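Local coordinates for putative aminooxidase (Propionibacterium acnes, PDB 2BA9), which isomerises polyunsaturated fatty acids to yield conjugated linoleic acid, probably with the help of its bound FAD, at residues A[250-255]-A[396-401]; A[15-20]-A[409-414]; A[9-14]-A[33-38]. All coordinates share one frame; numbering follows the deposited sequence.

Contact 1 (A[250-255]-A[396-401]); sequences LVLTVP and TFYAGE. With FAD (flavin-adenine dinucleotide), chain D.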
# COMPACT_ATOMS: atom_id res chain seq x y z
N LEU A 250 6.43 22.43 -3.80
CA LEU A 250 6.88 21.14 -3.31
C LEU A 250 5.72 20.16 -3.19
O LEU A 250 4.70 20.48 -2.60
CB LEU A 250 7.53 21.30 -1.93
CG LEU A 250 8.20 20.07 -1.33
CD1 LEU A 250 9.32 19.57 -2.23
CD2 LEU A 250 8.72 20.39 0.08
N VAL A 251 5.89 18.95 -3.74
CA VAL A 251 4.89 17.89 -3.65
C VAL A 251 5.52 16.63 -3.05
O VAL A 251 6.43 16.04 -3.64
CB VAL A 251 4.23 17.61 -5.03
CG1 VAL A 251 3.21 16.48 -4.92
CG2 VAL A 251 3.57 18.87 -5.54
N LEU A 252 5.03 16.25 -1.87
CA LEU A 252 5.60 15.17 -1.08
C LEU A 252 4.82 13.90 -1.29
O LEU A 252 3.63 13.86 -0.98
CB LEU A 252 5.54 15.51 0.41
CG LEU A 252 6.26 16.76 0.90
CD1 LEU A 252 5.94 17.00 2.38
CD2 LEU A 252 7.76 16.65 0.69
N THR A 253 5.48 12.87 -1.81
CA THR A 253 4.91 11.52 -1.88
C THR A 253 5.74 10.55 -1.02
O THR A 253 5.64 9.33 -1.17
CB THR A 253 4.84 10.98 -3.35
OG1 THR A 253 6.16 10.69 -3.83
CG2 THR A 253 4.15 11.97 -4.26
N VAL A 254 6.54 11.11 -0.10
CA VAL A 254 7.46 10.36 0.75
C VAL A 254 7.01 10.38 2.21
O VAL A 254 6.19 11.21 2.58
CB VAL A 254 8.90 10.90 0.64
CG1 VAL A 254 9.52 10.49 -0.70
CG2 VAL A 254 8.93 12.41 0.82
N PRO A 255 7.57 9.47 3.05
CA PRO A 255 7.18 9.44 4.46
C PRO A 255 7.30 10.81 5.14
O PRO A 255 8.37 11.44 5.15
CB PRO A 255 8.14 8.40 5.07
CG PRO A 255 8.47 7.51 3.95
CD PRO A 255 8.58 8.44 2.77
N THR A 396 3.69 23.85 -0.22
CA THR A 396 3.95 22.45 0.04
C THR A 396 2.63 21.71 0.00
O THR A 396 1.67 22.12 0.66
CB THR A 396 4.57 22.25 1.42
OG1 THR A 396 5.75 23.05 1.53
CG2 THR A 396 4.91 20.78 1.65
N PHE A 397 2.60 20.62 -0.77
CA PHE A 397 1.43 19.76 -0.86
C PHE A 397 1.78 18.36 -0.37
O PHE A 397 2.93 17.92 -0.47
CB PHE A 397 0.88 19.74 -2.29
CG PHE A 397 0.37 21.08 -2.74
CD1 PHE A 397 -0.96 21.43 -2.56
CD2 PHE A 397 1.23 22.00 -3.35
CE1 PHE A 397 -1.44 22.64 -2.99
CE2 PHE A 397 0.76 23.24 -3.76
CZ PHE A 397 -0.58 23.56 -3.58
N TYR A 398 0.77 17.68 0.18
CA TYR A 398 0.93 16.40 0.87
C TYR A 398 0.17 15.30 0.15
O TYR A 398 -1.02 15.46 -0.14
CB TYR A 398 0.43 16.53 2.32
CG TYR A 398 1.04 17.73 3.04
CD1 TYR A 398 2.38 17.71 3.45
CD2 TYR A 398 0.30 18.88 3.29
CE1 TYR A 398 2.95 18.81 4.09
CE2 TYR A 398 0.87 19.98 3.93
CZ TYR A 398 2.19 19.93 4.32
OH TYR A 398 2.74 21.01 4.97
N ALA A 399 0.87 14.21 -0.16
CA ALA A 399 0.32 13.09 -0.92
C ALA A 399 0.94 11.73 -0.53
O ALA A 399 1.50 11.57 0.55
CB ALA A 399 0.49 13.36 -2.40
N GLY A 400 0.80 10.73 -1.39
CA GLY A 400 1.34 9.40 -1.08
C GLY A 400 0.45 8.61 -0.14
O GLY A 400 -0.70 8.98 0.10
N GLU A 401 0.99 7.53 0.40
CA GLU A 401 0.16 6.56 1.12
C GLU A 401 -0.60 7.16 2.31
O GLU A 401 -1.78 6.90 2.46
CB GLU A 401 0.99 5.37 1.55
CG GLU A 401 1.46 4.49 0.38
CD GLU A 401 2.42 3.39 0.81
OE1 GLU A 401 3.31 3.68 1.63
OE2 GLU A 401 2.29 2.25 0.33
PA FAD D . 6.34 3.94 -2.33
O1A FAD D . 5.87 2.85 -3.24
O2A FAD D . 6.92 3.52 -1.00
O5B FAD D . 7.49 4.77 -3.08
C5B FAD D . 8.02 5.89 -2.41
C4B FAD D . 9.25 6.40 -3.14
O4B FAD D . 9.74 7.54 -2.47
C3B FAD D . 10.36 5.35 -3.20
O3B FAD D . 10.77 5.17 -4.54
C2B FAD D . 11.43 5.92 -2.31
O2B FAD D . 12.74 5.47 -2.66
C1B FAD D . 11.14 7.42 -2.40
N9A FAD D . 11.71 8.13 -1.23
C8A FAD D . 11.50 7.84 0.10
N7A FAD D . 12.23 8.71 0.85
C5A FAD D . 12.90 9.55 0.01
C6A FAD D . 13.80 10.61 0.22
N6A FAD D . 13.85 11.22 1.45
N1A FAD D . 14.30 11.29 -0.88
C2A FAD D . 13.98 10.91 -2.18
N3A FAD D . 13.09 9.85 -2.37
C4A FAD D . 12.58 9.17 -1.30
N1 FAD D . -0.55 -2.33 -3.66
C2 FAD D . -1.68 -2.70 -4.37
O2 FAD D . -2.34 -1.84 -4.96
N3 FAD D . -2.09 -4.02 -4.39
C4 FAD D . -1.35 -4.98 -3.73
O4 FAD D . -1.73 -6.16 -3.78
C4X FAD D . -0.20 -4.61 -3.02
N5 FAD D . 0.56 -5.55 -2.33
C5X FAD D . 1.78 -5.23 -1.77
C6 FAD D . 2.58 -6.22 -1.21
C7 FAD D . 3.83 -5.88 -0.68
C7M FAD D . 4.67 -6.98 -0.09
C8 FAD D . 4.26 -4.56 -0.71
C8M FAD D . 5.59 -4.15 -0.15
C9 FAD D . 3.45 -3.58 -1.27
C9A FAD D . 2.20 -3.89 -1.80
N10 FAD D . 1.35 -2.92 -2.35
C10 FAD D . 0.20 -3.28 -3.02
C1' FAD D . 1.47 -1.48 -1.96
C2' FAD D . 2.08 -0.63 -3.07
O2' FAD D . 3.25 -1.22 -3.62
C3' FAD D . 2.37 0.74 -2.48
O3' FAD D . 1.21 1.23 -1.82
C4' FAD D . 2.83 1.70 -3.56
O4' FAD D . 4.13 1.36 -4.04
C5' FAD D . 2.79 3.12 -3.00
O5' FAD D . 3.49 3.99 -3.84
P FAD D . 4.08 5.38 -3.25
O1P FAD D . 4.85 6.13 -4.33
O2P FAD D . 2.95 6.17 -2.70
O3P FAD D . 5.13 4.97 -2.10
O HOH W 1 3.75 7.40 -0.43
O HOH W 2 3.80 10.17 1.64
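Parallel strands 250-252 and 396-398, paired as Leu250 with Thr396, Val251 with Phe397 and Leu252 with Tyr398, form one edge of the Rossmann-type sheet that carries FAD. Two good backbone hydrogen bonds join them: Phe397 N gives to Leu250 O (2.8 Å, N-H...O 160°), and Leu252 N to Phe397 O at 3.0 Å. A third, from Ala399 N to Leu252 O, is bent and weak, marking the place where regular pairing ends.

Side chains alternate between two faces. On one, Leu252 lies alongside Tyr398; its CG, anti to the carbonyl carbon (chi1 -60°), carries CD1 to 3.8 Å from Tyr398 CD1, at a slant to the ring. Thr396 CG2 meets the same methyl and also Leu250 CD2. On the other, Val251 CG2 rests against Phe397 CB.

The segments part after Thr253 and Gly400, and a water links them. It takes the N-H of Glu401 and lies 2.8 Å from Thr253 O and 2.7 Å from FAD O2P. Beyond it, FAD O3' donates to Glu401 OE2 (2.6 Å), while Lys45 holds OE1 by a salt bridge, which probably steadies the carboxylate.

Helix 408-423 packs on the Val251 and Phe397 face through Leu418 and Phe423. Beside strand 250-252, strand 9-12 continues the sheet, leaving 396-398 as an outermost strand.

Contact 2 (A[15-20]-A[409-414]); sequences GPAGLA and DEVCHY. With NA (sodium ion), chain B; FAD (flavin-adenine dinucleotide), chain D.
Pro16, Ala17 and Ala20 on one helix meet Val411 and Cys412 on another, and the small side chains of Ala17, Ala20 and Cys412 are consistent with the close approach. The axes of the two segments come within 8.0 Å at an angle of 28°, and Ala17 and Cys412 have the nearest CA atoms.

The sulfur of Cys412 is the sharpest bump. With chi1 at -68° it stands anti to its own carbonyl carbon and slots in beside Pro16, where SG lies 3.4 Å from Pro16 O and 3.7 Å from Pro16 CB. One turn further on, the methyl of Ala20 fills the shallow hollow beside the Cys412 backbone, its CB 3.8 Å from both Cys412 CA and CB. Val411 supplies the second bump: its CB sits 3.9 Å from Ala17 CB, and its CG2 reaches past that methyl to Ala17 N and Pro16 CB.

Ala17 and Val411 also border the FAD phosphate, with the Pro16 ring beside O5'. Ala17 N hydrogen-bonds FAD O1P at 3.0 Å, while Ala17 CB and both Val411 methyls lie against O2P. On another side of helix 408-423, Glu410 OE2 binds a sodium ion at 2.3 Å, in a site completed by three waters and Lys183 O.

Gly15 sits at the N-cap position of helix 16-28, whose first turn presents the N-H of Ala17, and probably the positive end of its dipole, to the pyrophosphate. That glycine-rich strand-turn-helix, with Gly13, Gly15 and Gly18 spaced as GxGxxG, is consistent with the dinucleotide-binding motif of Rossmann-type flavoproteins.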
# COMPACT_ATOMS: atom_id res chain seq x y z
N GLY A 15 8.02 6.63 -6.65
CA GLY A 15 7.15 5.45 -6.60
C GLY A 15 5.90 5.79 -7.39
O GLY A 15 5.83 6.83 -8.01
N PRO A 16 4.89 4.91 -7.37
CA PRO A 16 3.64 5.18 -8.07
C PRO A 16 3.06 6.59 -7.86
O PRO A 16 2.60 7.20 -8.82
CB PRO A 16 2.70 4.11 -7.50
CG PRO A 16 3.65 2.93 -7.25
CD PRO A 16 4.88 3.58 -6.71
N ALA A 17 3.08 7.08 -6.62
CA ALA A 17 2.48 8.38 -6.29
C ALA A 17 3.23 9.55 -6.94
O ALA A 17 2.61 10.47 -7.47
CB ALA A 17 2.41 8.57 -4.79
N GLY A 18 4.56 9.50 -6.91
CA GLY A 18 5.39 10.54 -7.50
C GLY A 18 5.29 10.53 -9.01
O GLY A 18 5.10 11.56 -9.65
N LEU A 19 5.43 9.33 -9.58
CA LEU A 19 5.35 9.16 -11.02
C LEU A 19 3.98 9.58 -11.56
O LEU A 19 3.89 10.16 -12.64
CB LEU A 19 5.66 7.72 -11.40
CG LEU A 19 7.08 7.24 -11.08
CD1 LEU A 19 7.17 5.74 -11.29
CD2 LEU A 19 8.13 7.99 -11.93
N ALA A 20 2.92 9.29 -10.81
CA ALA A 20 1.55 9.67 -11.20
C ALA A 20 1.35 11.18 -11.10
O ALA A 20 0.65 11.78 -11.91
CB ALA A 20 0.53 8.95 -10.33
N ASP A 409 -3.14 1.90 -6.65
CA ASP A 409 -4.21 2.62 -7.32
C ASP A 409 -4.65 3.82 -6.49
O ASP A 409 -4.91 4.89 -7.02
CB ASP A 409 -5.41 1.73 -7.61
CG ASP A 409 -6.47 2.45 -8.41
OD1 ASP A 409 -6.26 2.69 -9.63
OD2 ASP A 409 -7.52 2.79 -7.81
N GLU A 410 -4.71 3.64 -5.17
CA GLU A 410 -5.21 4.68 -4.28
C GLU A 410 -4.30 5.89 -4.31
O GLU A 410 -4.78 7.03 -4.40
CB GLU A 410 -5.39 4.17 -2.85
CG GLU A 410 -6.56 3.19 -2.68
CD GLU A 410 -7.95 3.82 -2.91
OE1 GLU A 410 -8.20 4.94 -2.42
OE2 GLU A 410 -8.80 3.18 -3.57
N VAL A 411 -2.98 5.66 -4.25
CA VAL A 411 -2.02 6.75 -4.27
C VAL A 411 -1.97 7.47 -5.62
O VAL A 411 -1.87 8.69 -5.66
CB VAL A 411 -0.58 6.31 -3.85
CG1 VAL A 411 -0.60 5.58 -2.48
CG2 VAL A 411 0.07 5.48 -4.92
N CYS A 412 -2.05 6.72 -6.72
CA CYS A 412 -2.03 7.31 -8.06
C CYS A 412 -3.30 8.14 -8.28
O CYS A 412 -3.24 9.26 -8.77
CB CYS A 412 -1.90 6.24 -9.14
SG CYS A 412 -0.30 5.38 -9.15
N HIS A 413 -4.45 7.57 -7.90
CA HIS A 413 -5.76 8.26 -7.93
C HIS A 413 -5.74 9.56 -7.10
O HIS A 413 -6.25 10.61 -7.52
CB HIS A 413 -6.84 7.28 -7.45
CG HIS A 413 -8.25 7.77 -7.63
ND1 HIS A 413 -9.33 7.07 -7.15
CD2 HIS A 413 -8.75 8.89 -8.20
CE1 HIS A 413 -10.44 7.72 -7.43
NE2 HIS A 413 -10.12 8.83 -8.07
N TYR A 414 -5.13 9.49 -5.92
CA TYR A 414 -4.95 10.68 -5.10
C TYR A 414 -4.05 11.72 -5.79
O TYR A 414 -4.35 12.92 -5.76
CB TYR A 414 -4.39 10.33 -3.72
CG TYR A 414 -4.41 11.51 -2.77
CD1 TYR A 414 -5.43 11.65 -1.84
CD2 TYR A 414 -3.41 12.48 -2.80
CE1 TYR A 414 -5.46 12.74 -0.97
CE2 TYR A 414 -3.43 13.56 -1.94
CZ TYR A 414 -4.46 13.68 -1.03
OH TYR A 414 -4.48 14.74 -0.17
NA NA B . -11.10 2.83 -3.49
PA FAD D . 6.34 3.94 -2.33
O1A FAD D . 5.87 2.85 -3.24
O2A FAD D . 6.92 3.52 -1.00
O5B FAD D . 7.49 4.77 -3.08
C5B FAD D . 8.02 5.89 -2.41
C4B FAD D . 9.25 6.40 -3.14
O4B FAD D . 9.74 7.54 -2.47
C3B FAD D . 10.36 5.35 -3.20
O3B FAD D . 10.77 5.17 -4.54
C2B FAD D . 11.43 5.92 -2.31
O2B FAD D . 12.74 5.47 -2.66
C1B FAD D . 11.14 7.42 -2.40
N9A FAD D . 11.71 8.13 -1.23
C8A FAD D . 11.50 7.84 0.10
N7A FAD D . 12.23 8.71 0.85
C5A FAD D . 12.90 9.55 0.01
C6A FAD D . 13.80 10.61 0.22
N6A FAD D . 13.85 11.22 1.45
N1A FAD D . 14.30 11.29 -0.88
C2A FAD D . 13.98 10.91 -2.18
N3A FAD D . 13.09 9.85 -2.37
C4A FAD D . 12.58 9.17 -1.30
N1 FAD D . -0.55 -2.33 -3.66
C2 FAD D . -1.68 -2.70 -4.37
O2 FAD D . -2.34 -1.84 -4.96
N3 FAD D . -2.09 -4.02 -4.39
C4 FAD D . -1.35 -4.98 -3.73
O4 FAD D . -1.73 -6.16 -3.78
C4X FAD D . -0.20 -4.61 -3.02
N5 FAD D . 0.56 -5.55 -2.33
C5X FAD D . 1.78 -5.23 -1.77
C6 FAD D . 2.58 -6.22 -1.21
C7 FAD D . 3.83 -5.88 -0.68
C7M FAD D . 4.67 -6.98 -0.09
C8 FAD D . 4.26 -4.56 -0.71
C8M FAD D . 5.59 -4.15 -0.15
C9 FAD D . 3.45 -3.58 -1.27
C9A FAD D . 2.20 -3.89 -1.80
N10 FAD D . 1.35 -2.92 -2.35
C10 FAD D . 0.20 -3.28 -3.02
C1' FAD D . 1.47 -1.48 -1.96
C2' FAD D . 2.08 -0.63 -3.07
O2' FAD D . 3.25 -1.22 -3.62
C3' FAD D . 2.37 0.74 -2.48
O3' FAD D . 1.21 1.23 -1.82
C4' FAD D . 2.83 1.70 -3.56
O4' FAD D . 4.13 1.36 -4.04
C5' FAD D . 2.79 3.12 -3.00
O5' FAD D . 3.49 3.99 -3.84
P FAD D . 4.08 5.38 -3.25
O1P FAD D . 4.85 6.13 -4.33
O2P FAD D . 2.95 6.17 -2.70
O3P FAD D . 5.13 4.97 -2.10
O HOH W 3 -10.98 5.03 -2.52
O HOH W 4 -10.94 0.50 -3.67
O HOH W 5 -13.14 2.57 -2.95

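Contact 3 (A[9-14]-A[33-38]); sequences IAIIGA and YTILER. With FAD (flavin-adenine dinucleotide), chain D.
Ile9 and Tyr33 begin a run of parallel pairs that continues through Ala10 with Thr34 and Ile11 with Ile35 to Ile12 with Leu36. Backbone hydrogen bonds come first. Ile9 O accepts from Thr34 N, and Ile11 N gives to Thr34 O across a short 2.6 Å with an almost straight N-H...O angle of 174°. Ile11 O then takes Leu36 N, and Gly13 N donates to Leu36 O at 2.8 Å, a bond from the residue just past Ile12 that carries the pairing into the turn.

Apolar contacts divide between the two faces. Ile11 lies side by side with Ile35, its CB 3.9 Å from Ile35 CG1, and its CD1 reaches obliquely to Tyr33 CB. Ile35 CG2 also touches the methyl of Ala14 (3.7 Å). On the other face Ile12 bends at chi2 (-68°), which brings its CD1 within 3.6 Å of Leu36 CD1. Leu25 of the intervening helix packs on the face that bears Ile9 and Ile11.

The two strands and helix 16-28 between them make a right-handed beta-alpha-beta crossover, the first unit of the Rossmann-type fold. An acidic residue just after the second strand is the hallmark that reads the adenosine ribose, and here it is Glu37.

Polar contacts of its carboxylate form the last group. OE1 accepts from Ala14 N at 2.8 Å and from FAD O3B at 2.6 Å, so one oxygen ties the glycine-rich turn to the sugar. OE2 takes the neighbouring hydroxyl, FAD O2B, at 2.5 Å, and is also bonded by Thr39 OG1. Gly13, without a side chain, lets its CA approach FAD O4B.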
# COMPACT_ATOMS: atom_id res chain seq x y z
N ILE A 9 7.98 22.80 -10.13
CA ILE A 9 7.40 21.89 -9.17
C ILE A 9 8.38 20.75 -8.89
O ILE A 9 8.86 20.10 -9.82
CB ILE A 9 6.07 21.33 -9.68
CG1 ILE A 9 5.07 22.47 -9.93
CG2 ILE A 9 5.53 20.32 -8.69
CD1 ILE A 9 3.89 22.09 -10.79
N ALA A 10 8.68 20.54 -7.61
CA ALA A 10 9.58 19.47 -7.19
C ALA A 10 8.74 18.38 -6.58
O ALA A 10 8.03 18.61 -5.59
CB ALA A 10 10.61 19.99 -6.18
N ILE A 11 8.78 17.20 -7.19
CA ILE A 11 8.08 16.02 -6.68
C ILE A 11 9.07 15.13 -5.95
O ILE A 11 10.06 14.66 -6.56
CB ILE A 11 7.37 15.24 -7.84
CG1 ILE A 11 6.27 16.12 -8.48
CG2 ILE A 11 6.79 13.93 -7.32
CD1 ILE A 11 6.03 15.89 -9.98
N ILE A 12 8.85 14.88 -4.66
CA ILE A 12 9.76 13.96 -3.92
C ILE A 12 9.19 12.54 -3.88
O ILE A 12 8.05 12.34 -3.45
CB ILE A 12 10.05 14.49 -2.46
CG1 ILE A 12 10.35 15.97 -2.48
CG2 ILE A 12 11.21 13.72 -1.91
CD1 ILE A 12 11.69 16.40 -3.18
N GLY A 13 10.01 11.58 -4.31
CA GLY A 13 9.63 10.17 -4.43
C GLY A 13 9.24 9.82 -5.85
O GLY A 13 8.37 10.48 -6.42
N ALA A 14 9.88 8.79 -6.42
CA ALA A 14 9.49 8.23 -7.73
C ALA A 14 8.90 6.82 -7.63
O ALA A 14 9.23 5.93 -8.42
CB ALA A 14 10.64 8.24 -8.69
N TYR A 33 8.25 20.31 -14.08
CA TYR A 33 8.27 19.51 -12.88
C TYR A 33 9.57 18.72 -12.86
O TYR A 33 10.16 18.44 -13.91
CB TYR A 33 7.05 18.58 -12.81
CG TYR A 33 7.02 17.52 -13.88
CD1 TYR A 33 7.68 16.30 -13.72
CD2 TYR A 33 6.34 17.75 -15.08
CE1 TYR A 33 7.66 15.33 -14.72
CE2 TYR A 33 6.32 16.79 -16.08
CZ TYR A 33 6.98 15.59 -15.89
OH TYR A 33 6.94 14.65 -16.90
N THR A 34 10.02 18.38 -11.66
CA THR A 34 11.18 17.51 -11.46
C THR A 34 10.82 16.51 -10.38
O THR A 34 10.31 16.90 -9.32
CB THR A 34 12.43 18.32 -11.01
OG1 THR A 34 12.81 19.24 -12.05
CG2 THR A 34 13.62 17.41 -10.71
N ILE A 35 11.06 15.22 -10.66
CA ILE A 35 10.86 14.17 -9.67
C ILE A 35 12.19 13.74 -9.07
O ILE A 35 13.12 13.37 -9.79
CB ILE A 35 10.16 12.93 -10.26
CG1 ILE A 35 8.82 13.28 -10.91
CG2 ILE A 35 9.93 11.89 -9.15
CD1 ILE A 35 8.34 12.23 -11.94
N LEU A 36 12.27 13.77 -7.74
CA LEU A 36 13.52 13.45 -7.04
C LEU A 36 13.42 12.14 -6.25
O LEU A 36 12.64 12.04 -5.29
CB LEU A 36 13.91 14.60 -6.11
CG LEU A 36 14.09 15.97 -6.75
CD1 LEU A 36 14.23 17.03 -5.67
CD2 LEU A 36 15.29 15.98 -7.68
N GLU A 37 14.22 11.15 -6.67
CA GLU A 37 14.22 9.80 -6.11
C GLU A 37 15.53 9.49 -5.43
O GLU A 37 16.60 9.68 -6.02
CB GLU A 37 13.97 8.78 -7.21
CG GLU A 37 14.17 7.33 -6.82
CD GLU A 37 13.29 6.85 -5.67
OE1 GLU A 37 12.08 7.16 -5.63
OE2 GLU A 37 13.82 6.12 -4.82
N ARG A 38 15.44 8.96 -4.22
CA ARG A 38 16.59 8.66 -3.36
C ARG A 38 17.41 7.48 -3.90
O ARG A 38 18.63 7.53 -3.92
CB ARG A 38 16.10 8.37 -1.93
CG ARG A 38 17.21 8.19 -0.88
CD ARG A 38 16.67 8.08 0.57
NE ARG A 38 17.66 7.41 1.42
CZ ARG A 38 17.40 6.70 2.53
NH1 ARG A 38 16.15 6.57 2.99
NH2 ARG A 38 18.40 6.10 3.20
PA FAD D . 6.34 3.94 -2.33
O1A FAD D . 5.87 2.85 -3.24
O2A FAD D . 6.92 3.52 -1.00
O5B FAD D . 7.49 4.77 -3.08
C5B FAD D . 8.02 5.89 -2.41
C4B FAD D . 9.25 6.40 -3.14
O4B FAD D . 9.74 7.54 -2.47
C3B FAD D . 10.36 5.35 -3.20
O3B FAD D . 10.77 5.17 -4.54
C2B FAD D . 11.43 5.92 -2.31
O2B FAD D . 12.74 5.47 -2.66
C1B FAD D . 11.14 7.42 -2.40
N9A FAD D . 11.71 8.13 -1.23
C8A FAD D . 11.50 7.84 0.10
N7A FAD D . 12.23 8.71 0.85
C5A FAD D . 12.90 9.55 0.01
C6A FAD D . 13.80 10.61 0.22
N6A FAD D . 13.85 11.22 1.45
N1A FAD D . 14.30 11.29 -0.88
C2A FAD D . 13.98 10.91 -2.18
N3A FAD D . 13.09 9.85 -2.37
C4A FAD D . 12.58 9.17 -1.30
N1 FAD D . -0.55 -2.33 -3.66
C2 FAD D . -1.68 -2.70 -4.37
O2 FAD D . -2.34 -1.84 -4.96
N3 FAD D . -2.09 -4.02 -4.39
C4 FAD D . -1.35 -4.98 -3.73
O4 FAD D . -1.73 -6.16 -3.78
C4X FAD D . -0.20 -4.61 -3.02
N5 FAD D . 0.56 -5.55 -2.33
C5X FAD D . 1.78 -5.23 -1.77
C6 FAD D . 2.58 -6.22 -1.21
C7 FAD D . 3.83 -5.88 -0.68
C7M FAD D . 4.67 -6.98 -0.09
C8 FAD D . 4.26 -4.56 -0.71
C8M FAD D . 5.59 -4.15 -0.15
C9 FAD D . 3.45 -3.58 -1.27
C9A FAD D . 2.20 -3.89 -1.80
N10 FAD D . 1.35 -2.92 -2.35
C10 FAD D . 0.20 -3.28 -3.02
C1' FAD D . 1.47 -1.48 -1.96
C2' FAD D . 2.08 -0.63 -3.07
O2' FAD D . 3.25 -1.22 -3.62
C3' FAD D . 2.37 0.74 -2.48
O3' FAD D . 1.21 1.23 -1.82
C4' FAD D . 2.83 1.70 -3.56
O4' FAD D . 4.13 1.36 -4.04
C5' FAD D . 2.79 3.12 -3.00
O5' FAD D . 3.49 3.99 -3.84
P FAD D . 4.08 5.38 -3.25
O1P FAD D . 4.85 6.13 -4.33
O2P FAD D . 2.95 6.17 -2.70
O3P FAD D . 5.13 4.97 -2.10
O HOH W 6 11.32 21.36 -11.51

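From the N terminus, strand 9-12 leads through helix 16-28 to strand 33-36, where contact 3 closes the first and shortest loop. Contact 2 opens inside that loop, at 15-20, but closes only at 409-414 near the C terminus, so contacts 2 and 3 cross. Contact 1 opens at 250-255 and closes at 396-401; it follows contact 3 in series and is nested within the long loop of contact 2. Strands 249-252 and 9-12 are neighbours, so contacts 1 and 3 belong to a single four-stranded parallel sheet, against which contact 2 sets the first and last helices. All three touch FAD, drawing chain regions hundreds of residues apart around one cofactor.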